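Putative exotoxin (superantigen) (Streptococcus pyogenes, PDB 1TY0) is a secreted streptococcal superantigen that binds T-cell receptors, can dimerise through the same surface, and probably acts as a toxin. Local coordinates at residues Y146-P151 and N173-T178. Numbering follows the deposited sequence.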
ATOM      1  N   TYR A 146      -5.676 -12.567 -14.618  1.00 19.67           N
ATOM      2  CA  TYR A 146      -5.808 -14.013 -14.631  1.00 18.95           C
ATOM      3  C   TYR A 146      -6.074 -14.636 -13.268  1.00 18.18           C
ATOM      4  O   TYR A 146      -6.119 -15.859 -13.147  1.00 18.05           O
ATOM      5  CB  TYR A 146      -4.564 -14.618 -15.283  1.00 20.32           C
ATOM      6  CG  TYR A 146      -4.454 -14.233 -16.741  1.00 22.86           C
ATOM      7  CD1 TYR A 146      -5.287 -14.815 -17.697  1.00 25.69           C
ATOM      8  CD2 TYR A 146      -3.571 -13.237 -17.157  1.00 24.06           C
ATOM      9  CE1 TYR A 146      -5.247 -14.412 -19.032  1.00 26.43           C
ATOM     10  CE2 TYR A 146      -3.525 -12.825 -18.493  1.00 25.67           C
ATOM     11  CZ  TYR A 146      -4.368 -13.418 -19.422  1.00 27.13           C
ATOM     12  OH  TYR A 146      -4.326 -13.021 -20.742  1.00 28.00           O
ATOM     13  N   LYS A 147      -6.255 -13.795 -12.253  1.00 16.92           N
ATOM     14  CA  LYS A 147      -6.553 -14.258 -10.897  1.00 16.85           C
ATOM     15  C   LYS A 147      -5.606 -15.371 -10.453  1.00 16.49           C
ATOM     16  O   LYS A 147      -6.031 -16.355  -9.841  1.00 16.62           O
ATOM     17  CB  LYS A 147      -7.997 -14.774 -10.838  1.00 18.06           C
ATOM     18  CG  LYS A 147      -8.998 -13.946 -11.636  1.00 20.07           C
ATOM     19  CD  LYS A 147      -9.123 -12.526 -11.118  1.00 23.67           C
ATOM     20  CE  LYS A 147     -10.081 -11.716 -11.990  1.00 26.70           C
ATOM     21  NZ  LYS A 147     -10.247 -10.318 -11.498  1.00 27.68           N
ATOM     22  N   ILE A 148      -4.319 -15.209 -10.737  1.00 14.61           N
ATOM     23  CA  ILE A 148      -3.352 -16.239 -10.397  1.00 14.94           C
ATOM     24  C   ILE A 148      -3.214 -16.573  -8.915  1.00 14.41           C
ATOM     25  O   ILE A 148      -2.710 -17.644  -8.579  1.00 15.35           O
ATOM     26  CB  ILE A 148      -1.953 -15.918 -10.991  1.00 15.81           C
ATOM     27  CG1 ILE A 148      -1.267 -14.799 -10.202  1.00 16.97           C
ATOM     28  CG2 ILE A 148      -2.096 -15.560 -12.467  1.00 15.25           C
ATOM     29  CD1 ILE A 148      -2.093 -13.593  -9.988  1.00 21.40           C
ATOM     30  N   TYR A 149      -3.658 -15.686  -8.029  1.00 15.18           N
ATOM     31  CA  TYR A 149      -3.564 -15.977  -6.600  1.00 16.61           C
ATOM     32  C   TYR A 149      -4.936 -16.209  -5.973  1.00 18.45           C
ATOM     33  O   TYR A 149      -5.084 -16.184  -4.749  1.00 17.39           O
ATOM     34  CB  TYR A 149      -2.825 -14.857  -5.850  1.00 17.49           C
ATOM     35  CG  TYR A 149      -1.368 -14.700  -6.242  1.00 15.20           C
ATOM     36  CD1 TYR A 149      -0.574 -15.811  -6.544  1.00 15.18           C
ATOM     37  CD2 TYR A 149      -0.776 -13.437  -6.299  1.00 14.97           C
ATOM     38  CE1 TYR A 149       0.769 -15.661  -6.897  1.00 13.59           C
ATOM     39  CE2 TYR A 149       0.562 -13.281  -6.647  1.00 14.01           C
ATOM     40  CZ  TYR A 149       1.330 -14.391  -6.947  1.00 12.78           C
ATOM     41  OH  TYR A 149       2.646 -14.230  -7.317  1.00 14.41           O
ATOM     42  N   ASP A 150      -5.942 -16.432  -6.815  1.00 17.73           N
ATOM     43  CA  ASP A 150      -7.291 -16.701  -6.322  1.00 19.58           C
ATOM     44  C   ASP A 150      -7.369 -18.207  -6.106  1.00 18.09           C
ATOM     45  O   ASP A 150      -6.955 -18.982  -6.959  1.00 17.94           O
ATOM     46  CB  ASP A 150      -8.347 -16.277  -7.347  1.00 20.72           C
ATOM     47  CG  ASP A 150      -9.763 -16.395  -6.809  1.00 23.48           C
ATOM     48  OD1 ASP A 150     -10.265 -15.420  -6.209  1.00 25.24           O
ATOM     49  OD2 ASP A 150     -10.373 -17.470  -6.974  1.00 24.08           O
ATOM     50  N   PRO A 151      -7.908 -18.641  -4.958  1.00 19.72           N
ATOM     51  CA  PRO A 151      -8.011 -20.078  -4.682  1.00 19.84           C
ATOM     52  C   PRO A 151      -8.793 -20.860  -5.731  1.00 19.27           C
ATOM     53  O   PRO A 151      -8.618 -22.073  -5.868  1.00 21.30           O
ATOM     54  CB  PRO A 151      -8.690 -20.114  -3.314  1.00 20.49           C
ATOM     55  CG  PRO A 151      -9.561 -18.893  -3.349  1.00 22.08           C
ATOM     56  CD  PRO A 151      -8.610 -17.860  -3.926  1.00 19.43           C
ATOM     57  N   ASN A 173      10.121 -17.693  -9.354  1.00 18.49           N
ATOM     58  CA  ASN A 173       8.952 -18.464  -8.956  1.00 17.98           C
ATOM     59  C   ASN A 173       7.838 -17.491  -8.573  1.00 16.95           C
ATOM     60  O   ASN A 173       8.043 -16.599  -7.751  1.00 17.32           O
ATOM     61  CB  ASN A 173       9.326 -19.352  -7.766  1.00 17.63           C
ATOM     62  CG  ASN A 173       8.159 -20.158  -7.234  1.00 17.49           C
ATOM     63  OD1 ASN A 173       7.130 -20.302  -7.888  1.00 16.95           O
ATOM     64  ND2 ASN A 173       8.329 -20.711  -6.040  1.00 20.80           N
ATOM     65  N   LEU A 174       6.665 -17.653  -9.178  1.00 16.87           N
ATOM     66  CA  LEU A 174       5.533 -16.772  -8.895  1.00 16.26           C
ATOM     67  C   LEU A 174       4.721 -17.211  -7.683  1.00 15.31           C
ATOM     68  O   LEU A 174       3.865 -16.474  -7.193  1.00 13.61           O
ATOM     69  CB  LEU A 174       4.623 -16.680 -10.126  1.00 16.08           C
ATOM     70  CG  LEU A 174       5.171 -15.823 -11.271  1.00 17.63           C
ATOM     71  CD1 LEU A 174       4.285 -15.979 -12.498  1.00 15.99           C
ATOM     72  CD2 LEU A 174       5.237 -14.363 -10.833  1.00 16.07           C
ATOM     73  N   TYR A 175       4.993 -18.415  -7.195  1.00 14.48           N
ATOM     74  CA  TYR A 175       4.281 -18.940  -6.039  1.00 13.75           C
ATOM     75  C   TYR A 175       5.293 -19.187  -4.926  1.00 15.00           C
ATOM     76  O   TYR A 175       5.301 -20.241  -4.290  1.00 15.74           O
ATOM     77  CB  TYR A 175       3.554 -20.227  -6.440  1.00 13.61           C
ATOM     78  CG  TYR A 175       2.405 -19.960  -7.392  1.00 13.90           C
ATOM     79  CD1 TYR A 175       2.618 -19.873  -8.771  1.00 17.08           C
ATOM     80  CD2 TYR A 175       1.126 -19.711  -6.910  1.00 15.55           C
ATOM     81  CE1 TYR A 175       1.575 -19.534  -9.642  1.00 14.87           C
ATOM     82  CE2 TYR A 175       0.077 -19.377  -7.768  1.00 14.04           C
ATOM     83  CZ  TYR A 175       0.307 -19.288  -9.129  1.00 14.36           C
ATOM     84  OH  TYR A 175      -0.734 -18.938  -9.965  1.00 14.69           O
ATOM     85  N   ASP A 176       6.132 -18.180  -4.697  1.00 14.18           N
ATOM     86  CA  ASP A 176       7.189 -18.247  -3.696  1.00 14.18           C
ATOM     87  C   ASP A 176       6.802 -17.853  -2.273  1.00 15.02           C
ATOM     88  O   ASP A 176       7.218 -16.806  -1.769  1.00 14.86           O
ATOM     89  CB  ASP A 176       8.385 -17.409  -4.169  1.00 15.33           C
ATOM     90  CG  ASP A 176       8.025 -15.952  -4.437  1.00 16.21           C
ATOM     91  OD1 ASP A 176       6.892 -15.678  -4.887  1.00 15.35           O
ATOM     92  OD2 ASP A 176       8.893 -15.080  -4.211  1.00 16.01           O
ATOM     93  N   ALA A 177       6.013 -18.704  -1.621  1.00 14.08           N
ATOM     94  CA  ALA A 177       5.606 -18.452  -0.244  1.00 13.95           C
ATOM     95  C   ALA A 177       5.038 -19.706   0.402  1.00 14.52           C
ATOM     96  O   ALA A 177       4.741 -20.686  -0.280  1.00 14.14           O
ATOM     97  CB  ALA A 177       4.562 -17.338  -0.192  1.00 15.28           C
ATOM     98  N   THR A 178       4.915 -19.666   1.726  1.00 13.70           N
ATOM     99  CA  THR A 178       4.314 -20.756   2.485  1.00 14.56           C
ATOM    100  C   THR A 178       3.076 -20.099   3.087  1.00 15.78           C
ATOM    101  O   THR A 178       2.899 -18.887   2.973  1.00 16.08           O
ATOM    102  CB  THR A 178       5.215 -21.257   3.642  1.00 14.05           C
ATOM    103  OG1 THR A 178       5.267 -20.267   4.675  1.00 14.31           O
ATOM    104  CG2 THR A 178       6.621 -21.536   3.142  1.00 13.87           C
TER
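Y149 and Y175 cross at a slant, each giving its hydroxyl to a backbone carbonyl of the other loop. Y149 OH donates to L174 O at 2.6 Å, in the carbonyl plane. Y175 OH donates to I148 O at 2.7 Å, tilted 26° from that carbonyl's plane. This reciprocal pair fixes both rings at their far ends and satisfies two carbonyls within a buried contact. The rings themselves form an offset edge-to-face pair, planes at 85° and centroids 5.5 Å apart: the CD1–CE1 edge of Y149 is directed at one face of Y175, near its rim. I148 CG1, lodged between its own backbone N and carbonyl carbon (chi1 75°), lies over the centre of a Y149 ring face, while I148 CB meets Y175 OH at 3.4 Å. Each loop carries a local turn: type I from K147 to D150, and an Asx turn in which N173 OD1 accepts from Y175 N. Within the beta-grasp domain, the contact joins the loop leaving helix 131-146 to the one following strand 168-173. I148 and Y149 also pack on M143 of that helix, and helix 5-18 meets Y149 through L14 and N15 and Y175 through K11.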